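Local coordinates for protein dITP/XTP pyrophosphatase (Coxiella burnetii, PDB 3TQU) that probably hydrolyses non-canonical purine nucleoside triphosphates such as XTP, dITP and ITP to their monophosphates and diphosphate, clearing them from the nucleotide pool, at residues V39-E44 and I55-H59; L66-D71 and I125-E129; P151-N155 and T171-P177. All coordinates share one frame; numbering follows the deposited sequence.

Interaction 1 of 3, residues V39-E44 and I55-H59. With CA (calcium ion), chain E.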
loop_
_atom_site.group_PDB
_atom_site.type_symbol
_atom_site.label_atom_id
_atom_site.label_comp_id
_atom_site.label_asym_id
_atom_site.label_seq_id
_atom_site.Cartn_x
_atom_site.Cartn_y
_atom_site.Cartn_z
ATOM N N VAL A 39 -7.397 -24.068 1.140
ATOM C CA VAL A 39 -7.686 -22.893 0.329
ATOM C C VAL A 39 -6.923 -22.969 -0.989
ATOM O O VAL A 39 -5.702 -23.127 -0.994
ATOM C CB VAL A 39 -7.289 -21.593 1.057
ATOM C CG1 VAL A 39 -7.557 -20.383 0.177
ATOM C CG2 VAL A 39 -8.035 -21.478 2.381
ATOM N N PRO A 40 -7.640 -22.859 -2.114
ATOM C CA PRO A 40 -6.980 -22.883 -3.422
ATOM C C PRO A 40 -6.295 -21.551 -3.727
ATOM O O PRO A 40 -6.663 -20.525 -3.150
ATOM C CB PRO A 40 -8.143 -23.107 -4.388
ATOM C CG PRO A 40 -9.314 -22.498 -3.701
ATOM C CD PRO A 40 -9.103 -22.727 -2.229
ATOM N N ASP A 41 -5.303 -21.572 -4.609
ATOM C CA ASP A 41 -4.681 -20.340 -5.078
ATOM C C ASP A 41 -5.717 -19.499 -5.815
ATOM O O ASP A 41 -6.615 -20.034 -6.467
ATOM C CB ASP A 41 -3.515 -20.641 -6.022
ATOM C CG ASP A 41 -2.281 -21.143 -5.295
ATOM O OD1 ASP A 41 -2.366 -21.419 -4.082
ATOM O OD2 ASP A 41 -1.223 -21.269 -5.945
ATOM N N ILE A 42 -5.588 -18.181 -5.707
ATOM C CA ILE A 42 -6.431 -17.262 -6.457
ATOM C C ILE A 42 -5.563 -16.532 -7.473
ATOM O O ILE A 42 -4.388 -16.276 -7.218
ATOM C CB ILE A 42 -7.129 -16.248 -5.524
ATOM C CG1 ILE A 42 -8.093 -15.365 -6.318
ATOM C CG2 ILE A 42 -6.098 -15.403 -4.788
ATOM C CD1 ILE A 42 -8.957 -14.469 -5.455
ATOM N N GLU A 43 -6.135 -16.207 -8.626
ATOM C CA GLU A 43 -5.377 -15.580 -9.706
ATOM C C GLU A 43 -4.950 -14.147 -9.385
ATOM O O GLU A 43 -5.749 -13.337 -8.920
ATOM C CB GLU A 43 -6.184 -15.603 -11.006
ATOM C CG GLU A 43 -5.460 -14.983 -12.190
ATOM C CD GLU A 43 -6.301 -14.966 -13.453
ATOM O OE1 GLU A 43 -7.432 -15.495 -13.425
ATOM O OE2 GLU A 43 -5.831 -14.418 -14.475
ATOM N N GLU A 44 -3.680 -13.843 -9.635
ATOM C CA GLU A 44 -3.175 -12.485 -9.484
ATOM C C GLU A 44 -3.502 -11.659 -10.723
ATOM O O GLU A 44 -2.927 -11.868 -11.790
ATOM C CB GLU A 44 -1.669 -12.501 -9.246
ATOM C CG GLU A 44 -1.270 -13.064 -7.897
ATOM C CD GLU A 44 0.221 -13.254 -7.780
ATOM O OE1 GLU A 44 0.812 -13.842 -8.709
ATOM O OE2 GLU A 44 0.805 -12.811 -6.770
ATOM N N ILE A 55 -5.186 -8.979 -2.943
ATOM C CA ILE A 55 -6.056 -9.981 -3.545
ATOM C C ILE A 55 -5.872 -11.335 -2.869
ATOM O O ILE A 55 -6.841 -12.021 -2.560
ATOM C CB ILE A 55 -5.799 -10.121 -5.060
ATOM C CG1 ILE A 55 -6.388 -8.923 -5.815
ATOM C CG2 ILE A 55 -6.393 -11.421 -5.588
ATOM C CD1 ILE A 55 -6.099 -8.934 -7.308
ATOM N N LYS A 56 -4.619 -11.702 -2.626
ATOM C CA LYS A 56 -4.304 -13.018 -2.086
ATOM C C LYS A 56 -4.568 -13.106 -0.582
ATOM O O LYS A 56 -5.036 -14.131 -0.087
ATOM C CB LYS A 56 -2.861 -13.401 -2.423
ATOM C CG LYS A 56 -2.598 -13.482 -3.926
ATOM C CD LYS A 56 -1.223 -14.048 -4.237
ATOM C CE LYS A 56 -0.112 -13.157 -3.702
ATOM N NZ LYS A 56 1.231 -13.656 -4.126
ATOM N N ALA A 57 -4.281 -12.029 0.140
ATOM C CA ALA A 57 -4.547 -11.997 1.572
ATOM C C ALA A 57 -6.048 -11.974 1.860
ATOM O O ALA A 57 -6.527 -12.675 2.751
ATOM C CB ALA A 57 -3.852 -10.804 2.222
ATOM N N ARG A 58 -6.791 -11.172 1.105
ATOM C CA ARG A 58 -8.234 -11.090 1.298
ATOM C C ARG A 58 -8.897 -12.434 1.032
ATOM O O ARG A 58 -9.834 -12.823 1.730
ATOM C CB ARG A 58 -8.862 -10.026 0.401
ATOM C CG ARG A 58 -10.370 -9.923 0.593
ATOM C CD ARG A 58 -11.077 -9.330 -0.613
ATOM N NE ARG A 58 -10.694 -7.947 -0.874
ATOM C CZ ARG A 58 -10.042 -7.554 -1.962
ATOM N NH1 ARG A 58 -9.701 -8.441 -2.882
ATOM N NH2 ARG A 58 -9.732 -6.281 -2.129
ATOM N N HIS A 59 -8.411 -13.130 0.008
ATOM C CA HIS A 59 -8.926 -14.447 -0.349
ATOM C C HIS A 59 -8.725 -15.424 0.801
ATOM O O HIS A 59 -9.666 -16.095 1.232
ATOM C CB HIS A 59 -8.223 -14.959 -1.609
ATOM C CG HIS A 59 -8.624 -16.345 -2.007
ATOM N ND1 HIS A 59 -9.913 -16.674 -2.366
ATOM C CD2 HIS A 59 -7.900 -17.484 -2.116
ATOM C CE1 HIS A 59 -9.967 -17.958 -2.675
ATOM N NE2 HIS A 59 -8.759 -18.472 -2.530
HETATM CA CA CA E . 3.305 -12.926 -8.030
HETATM O O HOH W 1 4.258 -14.274 -10.067
HETATM O O HOH W 2 5.869 -12.523 -7.826
HETATM O O HOH W 3 3.785 -13.954 -5.794
HETATM O O HOH W 4 3.464 -15.573 -7.900
HETATM O O HOH W 5 2.881 -10.744 -9.458
#
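At the metal site of this HAM1-family enzyme, Glu44 and Lys56 meet where helix 49-64 runs back beneath the loop 39-44. Glu44 grips the calcium ion with both carboxylate oxygens, OE1 at 2.7 Å and OE2 at 2.8 Å, and five waters and Asp72 complete the shell. Lys56 bends at chi3 (-63°) to bring NZ to 2.8 Å from Glu44 OE2, forming a salt bridge that arrives from above the carboxylate plane. OE2 is shared by metal and ammonium, an arrangement that should hold the carboxylate in place, while NZ also donates to the carbonyl of Asp71. Magnesium is the expected physiological cofactor.

One helical turn on, the His59 ring is fixed on two sides. His59 NE2 donates to Pro40 O at 3.0 Å, in the ring plane but bent (136° at the hydrogen), and Ile42 CB lies over one face in a CH-pi contact, 3.9 Å from the ring centroid. Ile42 reaches on with CD1 to Ile55 CG2, 4.0 Å away. Val39 CG1 closes on His59 NE2 at 3.5 Å. The loop covers one flank of helix 49-64, whose Ala57 packs on strands 68-77 and 118-128, while Arg58 reaches Glu51 of the second subunit.

Interaction 2 of 3, residues L66-D71 and I125-E129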
loop_
_atom_site.group_PDB
_atom_site.type_symbol
_atom_site.label_atom_id
_atom_site.label_comp_id
_atom_site.label_asym_id
_atom_site.label_seq_id
_atom_site.Cartn_x
_atom_site.Cartn_y
_atom_site.Cartn_z
ATOM N N LEU A 66 -9.740 -16.251 9.442
ATOM C CA LEU A 66 -8.634 -15.752 10.254
ATOM C C LEU A 66 -7.970 -14.565 9.563
ATOM O O LEU A 66 -8.185 -14.348 8.374
ATOM C CB LEU A 66 -7.592 -16.851 10.462
ATOM C CG LEU A 66 -7.917 -18.065 11.329
ATOM C CD1 LEU A 66 -6.727 -19.008 11.339
ATOM C CD2 LEU A 66 -8.281 -17.651 12.743
ATOM N N PRO A 67 -7.160 -13.793 10.308
ATOM C CA PRO A 67 -6.307 -12.785 9.670
ATOM C C PRO A 67 -5.406 -13.474 8.653
ATOM O O PRO A 67 -5.064 -14.636 8.850
ATOM C CB PRO A 67 -5.466 -12.251 10.831
ATOM C CG PRO A 67 -6.271 -12.540 12.054
ATOM C CD PRO A 67 -6.993 -13.820 11.772
ATOM N N ALA A 68 -5.031 -12.784 7.584
ATOM C CA ALA A 68 -4.230 -13.420 6.549
ATOM C C ALA A 68 -3.153 -12.478 6.041
ATOM O O ALA A 68 -3.359 -11.266 5.961
ATOM C CB ALA A 68 -5.111 -13.893 5.405
ATOM N N LEU A 69 -2.004 -13.049 5.701
ATOM C CA LEU A 69 -0.870 -12.275 5.225
ATOM C C LEU A 69 -0.410 -12.814 3.880
ATOM O O LEU A 69 -0.245 -14.026 3.709
ATOM C CB LEU A 69 0.271 -12.342 6.240
ATOM C CG LEU A 69 1.517 -11.493 5.985
ATOM C CD1 LEU A 69 2.218 -11.194 7.298
ATOM C CD2 LEU A 69 2.467 -12.177 5.001
ATOM N N ALA A 70 -0.216 -11.915 2.922
ATOM C CA ALA A 70 0.276 -12.313 1.613
ATOM C C ALA A 70 1.303 -11.309 1.114
ATOM O O ALA A 70 1.379 -10.187 1.614
ATOM C CB ALA A 70 -0.874 -12.432 0.625
ATOM N N ASP A 71 2.101 -11.715 0.134
ATOM C CA ASP A 71 3.041 -10.791 -0.480
ATOM C C ASP A 71 3.034 -10.956 -1.987
ATOM O O ASP A 71 2.636 -12.000 -2.506
ATOM C CB ASP A 71 4.460 -11.015 0.050
ATOM C CG ASP A 71 5.235 -12.036 -0.769
ATOM O OD1 ASP A 71 5.322 -13.206 -0.343
ATOM O OD2 ASP A 71 5.758 -11.667 -1.842
ATOM N N ILE A 125 4.115 -6.670 1.258
ATOM C CA ILE A 125 3.384 -7.557 2.146
ATOM C C ILE A 125 2.090 -6.879 2.564
ATOM O O ILE A 125 2.081 -5.695 2.907
ATOM C CB ILE A 125 4.221 -7.885 3.404
ATOM C CG1 ILE A 125 5.480 -8.656 3.008
ATOM C CG2 ILE A 125 3.400 -8.673 4.421
ATOM C CD1 ILE A 125 6.426 -8.934 4.161
ATOM N N ALA A 126 0.994 -7.625 2.513
ATOM C CA ALA A 126 -0.280 -7.124 3.006
ATOM C C ALA A 126 -0.787 -8.033 4.113
ATOM O O ALA A 126 -0.827 -9.252 3.956
ATOM C CB ALA A 126 -1.299 -7.030 1.877
ATOM N N LEU A 127 -1.154 -7.432 5.239
ATOM C CA LEU A 127 -1.755 -8.166 6.346
ATOM C C LEU A 127 -3.174 -7.662 6.583
ATOM O O LEU A 127 -3.378 -6.488 6.897
ATOM C CB LEU A 127 -0.917 -7.991 7.615
ATOM C CG LEU A 127 -1.486 -8.607 8.892
ATOM C CD1 LEU A 127 -1.805 -10.077 8.673
ATOM C CD2 LEU A 127 -0.527 -8.421 10.064
HETATM N N MSE A 128 -4.151 -8.551 6.413
HETATM C CA MSE A 128 -5.560 -8.204 6.596
HETATM C C MSE A 128 -6.100 -8.792 7.896
HETATM O O MSE A 128 -5.859 -9.957 8.194
HETATM C CB MSE A 128 -6.388 -8.748 5.430
HETATM C CG MSE A 128 -5.970 -8.239 4.064
HETATM SE SE MSE A 128 -7.016 -6.697 3.514
HETATM C CE MSE A 128 -8.724 -7.587 3.187
ATOM N N GLU A 129 -6.830 -7.990 8.666
ATOM C CA GLU A 129 -7.469 -8.485 9.881
ATOM C C GLU A 129 -8.581 -9.466 9.523
ATOM O O GLU A 129 -8.748 -10.497 10.172
ATOM C CB GLU A 129 -8.019 -7.332 10.720
ATOM C CG GLU A 129 -8.632 -7.770 12.037
ATOM C CD GLU A 129 -7.669 -8.575 12.892
ATOM O OE1 GLU A 129 -6.441 -8.419 12.721
ATOM O OE2 GLU A 129 -8.143 -9.367 13.735
#
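Strands 68-71 and 125-128 run antiparallel, their axes 4.6 Å apart at closest approach and at 165° to each other, in the central mixed sheet of the HAM1 fold. Ala68 with Met128 and Ala70 with Ala126 are the hydrogen-bonded pairs; Leu69 with Leu127 and Asp71 with Ile125 are the non-hydrogen-bonded ones. Each hydrogen-bonded pair is closed by two N-H...O=C bonds, the shortest from Ala126 N to Ala70 O at 2.7 Å and the longest from Ala68 N to Met128 O at 3.0 Å. Between them, Leu69 CA sends a C-H toward Ala126 O at 3.3 Å. The other edge of segment 66-71 bonds to strand 5-9, and segment 125-129 bonds to strand 137-147, so both lie inside the sheet.

The two faces differ. Ala68, Ala70, Ala126 and Met128, a selenomethionine, share the one beneath helix 49-64, where the small alanines let the helix come close: Ala68 meets Ala60 and Ala61, and Ala70 meets Ala57. On the other face Leu69, Leu127 and Ile125 form an apolar layer, covered in part by Leu193 and Leu190 of helix 185-199. The isopropyl group of Leu69 crosses the Ile125 side chain, CD2 lying 3.7 Å from Ile125 CG2; with chi1 at -64°, CG2 stands anti to the Ile125 backbone N and goes to Leu69, while CG1 goes to Asp71 CB. Asp71 shares this face, but its carboxylate leads off to a salt bridge with Lys16, a predicted substrate-binding residue. Beyond the paired strands, Pro67 and Glu129 lie side by side, Pro67 CG 4.0 Å from Glu129 OE2. Leu127 bends at chi2 (54°) to bring CD1 to 3.3 Å from Ala68 O.

Interaction 3 of 3, residues P151-N155 and T171-P177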
loop_
_atom_site.group_PDB
_atom_site.type_symbol
_atom_site.label_atom_id
_atom_site.label_comp_id
_atom_site.label_asym_id
_atom_site.label_seq_id
_atom_site.Cartn_x
_atom_site.Cartn_y
_atom_site.Cartn_z
ATOM N N PRO A 151 24.910 -13.506 -16.450
ATOM C CA PRO A 151 24.605 -14.123 -15.154
ATOM C C PRO A 151 25.864 -14.511 -14.381
ATOM O O PRO A 151 26.806 -15.045 -14.968
ATOM C CB PRO A 151 23.826 -15.386 -15.543
ATOM C CG PRO A 151 23.323 -15.125 -16.923
ATOM C CD PRO A 151 24.385 -14.297 -17.575
ATOM N N ARG A 152 25.872 -14.239 -13.079
ATOM C CA ARG A 152 26.975 -14.620 -12.198
ATOM C C ARG A 152 26.442 -15.027 -10.829
ATOM O O ARG A 152 25.531 -14.395 -10.305
ATOM C CB ARG A 152 27.960 -13.460 -12.031
ATOM C CG ARG A 152 29.024 -13.368 -13.108
ATOM C CD ARG A 152 30.076 -12.320 -12.765
ATOM N NE ARG A 152 29.582 -10.953 -12.926
ATOM C CZ ARG A 152 29.272 -10.138 -11.922
ATOM N NH1 ARG A 152 29.406 -10.541 -10.665
ATOM N NH2 ARG A 152 28.831 -8.914 -12.177
ATOM N N GLY A 153 27.012 -16.076 -10.244
ATOM C CA GLY A 153 26.624 -16.480 -8.903
ATOM C C GLY A 153 25.902 -17.812 -8.841
ATOM O O GLY A 153 25.141 -18.157 -9.745
ATOM N N LYS A 154 26.129 -18.548 -7.756
ATOM C CA LYS A 154 25.623 -19.910 -7.614
ATOM C C LYS A 154 24.401 -19.997 -6.702
ATOM O O LYS A 154 23.722 -21.022 -6.666
ATOM C CB LYS A 154 26.728 -20.815 -7.065
ATOM C CG LYS A 154 27.112 -20.491 -5.629
ATOM C CD LYS A 154 28.397 -21.187 -5.209
ATOM C CE LYS A 154 28.743 -20.847 -3.765
ATOM N NZ LYS A 154 30.110 -21.294 -3.387
ATOM N N ASN A 155 24.123 -18.927 -5.965
ATOM C CA ASN A 155 23.035 -18.946 -4.988
ATOM C C ASN A 155 21.731 -18.310 -5.472
ATOM O O ASN A 155 21.660 -17.750 -6.563
ATOM C CB ASN A 155 23.481 -18.285 -3.682
ATOM C CG ASN A 155 24.666 -18.988 -3.051
ATOM O OD1 ASN A 155 24.756 -20.216 -3.071
ATOM N ND2 ASN A 155 25.586 -18.210 -2.494
ATOM N N THR A 171 26.665 -9.784 -7.472
ATOM C CA THR A 171 25.263 -9.991 -7.817
ATOM C C THR A 171 24.562 -10.652 -6.638
ATOM O O THR A 171 25.216 -11.139 -5.719
ATOM C CB THR A 171 25.092 -10.877 -9.065
ATOM O OG1 THR A 171 25.505 -12.216 -8.765
ATOM C CG2 THR A 171 25.908 -10.332 -10.229
ATOM N N ALA A 172 23.233 -10.666 -6.662
ATOM C CA ALA A 172 22.459 -11.284 -5.591
ATOM C C ALA A 172 22.778 -12.769 -5.460
ATOM O O ALA A 172 22.744 -13.326 -4.364
ATOM C CB ALA A 172 20.969 -11.086 -5.829
ATOM N N ALA A 173 23.081 -13.407 -6.585
ATOM C CA ALA A 173 23.372 -14.836 -6.599
ATOM C C ALA A 173 24.770 -15.128 -6.057
ATOM O O ALA A 173 25.069 -16.261 -5.677
ATOM C CB ALA A 173 23.218 -15.395 -8.005
ATOM N N GLU A 174 25.622 -14.106 -6.031
ATOM C CA GLU A 174 26.974 -14.249 -5.497
ATOM C C GLU A 174 27.010 -14.097 -3.984
ATOM O O GLU A 174 27.942 -14.558 -3.328
ATOM C CB GLU A 174 27.926 -13.232 -6.132
ATOM C CG GLU A 174 28.393 -13.606 -7.524
ATOM C CD GLU A 174 29.419 -12.633 -8.074
ATOM O OE1 GLU A 174 29.153 -11.414 -8.066
ATOM O OE2 GLU A 174 30.495 -13.091 -8.510
ATOM N N LEU A 175 26.001 -13.438 -3.429
ATOM C CA LEU A 175 25.933 -13.252 -1.986
ATOM C C LEU A 175 25.649 -14.570 -1.269
ATOM O O LEU A 175 24.961 -15.442 -1.802
ATOM C CB LEU A 175 24.843 -12.236 -1.631
ATOM C CG LEU A 175 25.010 -10.806 -2.149
ATOM C CD1 LEU A 175 23.797 -9.964 -1.780
ATOM C CD2 LEU A 175 26.291 -10.184 -1.606
ATOM N N ASP A 176 26.186 -14.715 -0.061
ATOM C CA ASP A 176 25.759 -15.796 0.815
ATOM C C ASP A 176 24.274 -15.611 1.101
ATOM O O ASP A 176 23.806 -14.482 1.243
ATOM C CB ASP A 176 26.548 -15.788 2.126
ATOM C CG ASP A 176 27.972 -16.283 1.956
ATOM O OD1 ASP A 176 28.228 -17.043 0.998
ATOM O OD2 ASP A 176 28.834 -15.917 2.785
ATOM N N PRO A 177 23.525 -16.720 1.175
ATOM C CA PRO A 177 22.079 -16.679 1.418
ATOM C C PRO A 177 21.695 -15.777 2.589
ATOM O O PRO A 177 20.787 -14.958 2.451
ATOM C CB PRO A 177 21.747 -18.136 1.737
ATOM C CG PRO A 177 22.743 -18.908 0.946
ATOM C CD PRO A 177 24.011 -18.098 0.987
HETATM O O HOH W 6 28.153 -18.498 -1.286
#
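Arg152 meets Glu174 and Thr171 at one end of this contact, and Asn155 grips the backbone of 173-175 at the other. Arg152 NH1 forms a salt bridge with Glu174 OE1 at 2.8 Å; the carboxylate approaches the guanidinium edge with the two planes 65° apart, and Thr171 CG2 covers one guanidinium face. The Thr171 hydroxyl donates to Arg152 O at 2.7 Å from above the carbonyl plane. Asn155 N bonds a lone pair of Ala173 O at 2.8 Å, and its ND2 reaches Leu175 O at 2.9 Å. Gly153 CA packs 3.6 Å from both Glu174 CG and Ala173 O.

Further out, Thr171 N donates to the anti lone pair of Glu174 OE1, so the oxygen that meets Arg152 is held from a second direction. Thr171 chi1 (68°) sets OG1 between the backbone N and carbonyl carbon, within reach of both Arg152 O and, weakly, Glu174 N. A water links Asn155 ND2 to Asp176 OD1. Ala173 also packs on Asp160, a predicted substrate-binding residue. Thr171 and Glu174 thus bridge a short turn with helical backbone angles, and the contact joins the loop between strands 137-147 and 163-165 to the turn linking strand 170-171 to helix 177-183, bordering the predicted nucleotide site.

From the N terminus, interaction 1 closes first: the loop after strand 29-33 meets residues 55-59 of helix 49-64, with ten residues between the two segments. The chain then enters strand 68-77, and interaction 2 closes a much longer excursion, through helix 98-112, when strand 118-128 returns beside it. Interaction 3 comes last, joining the loop after strand 137-147 to the one after strand 170-171. The three loops follow in series, neither nesting nor crossing. Interactions 1 and 2 touch, Ala57 O packing 3.2 Å from Ala68 CB, so metal loop, helix and sheet form one block. Interaction 3 lies across the chain's centre, its centre about 30 Å from that of interaction 2.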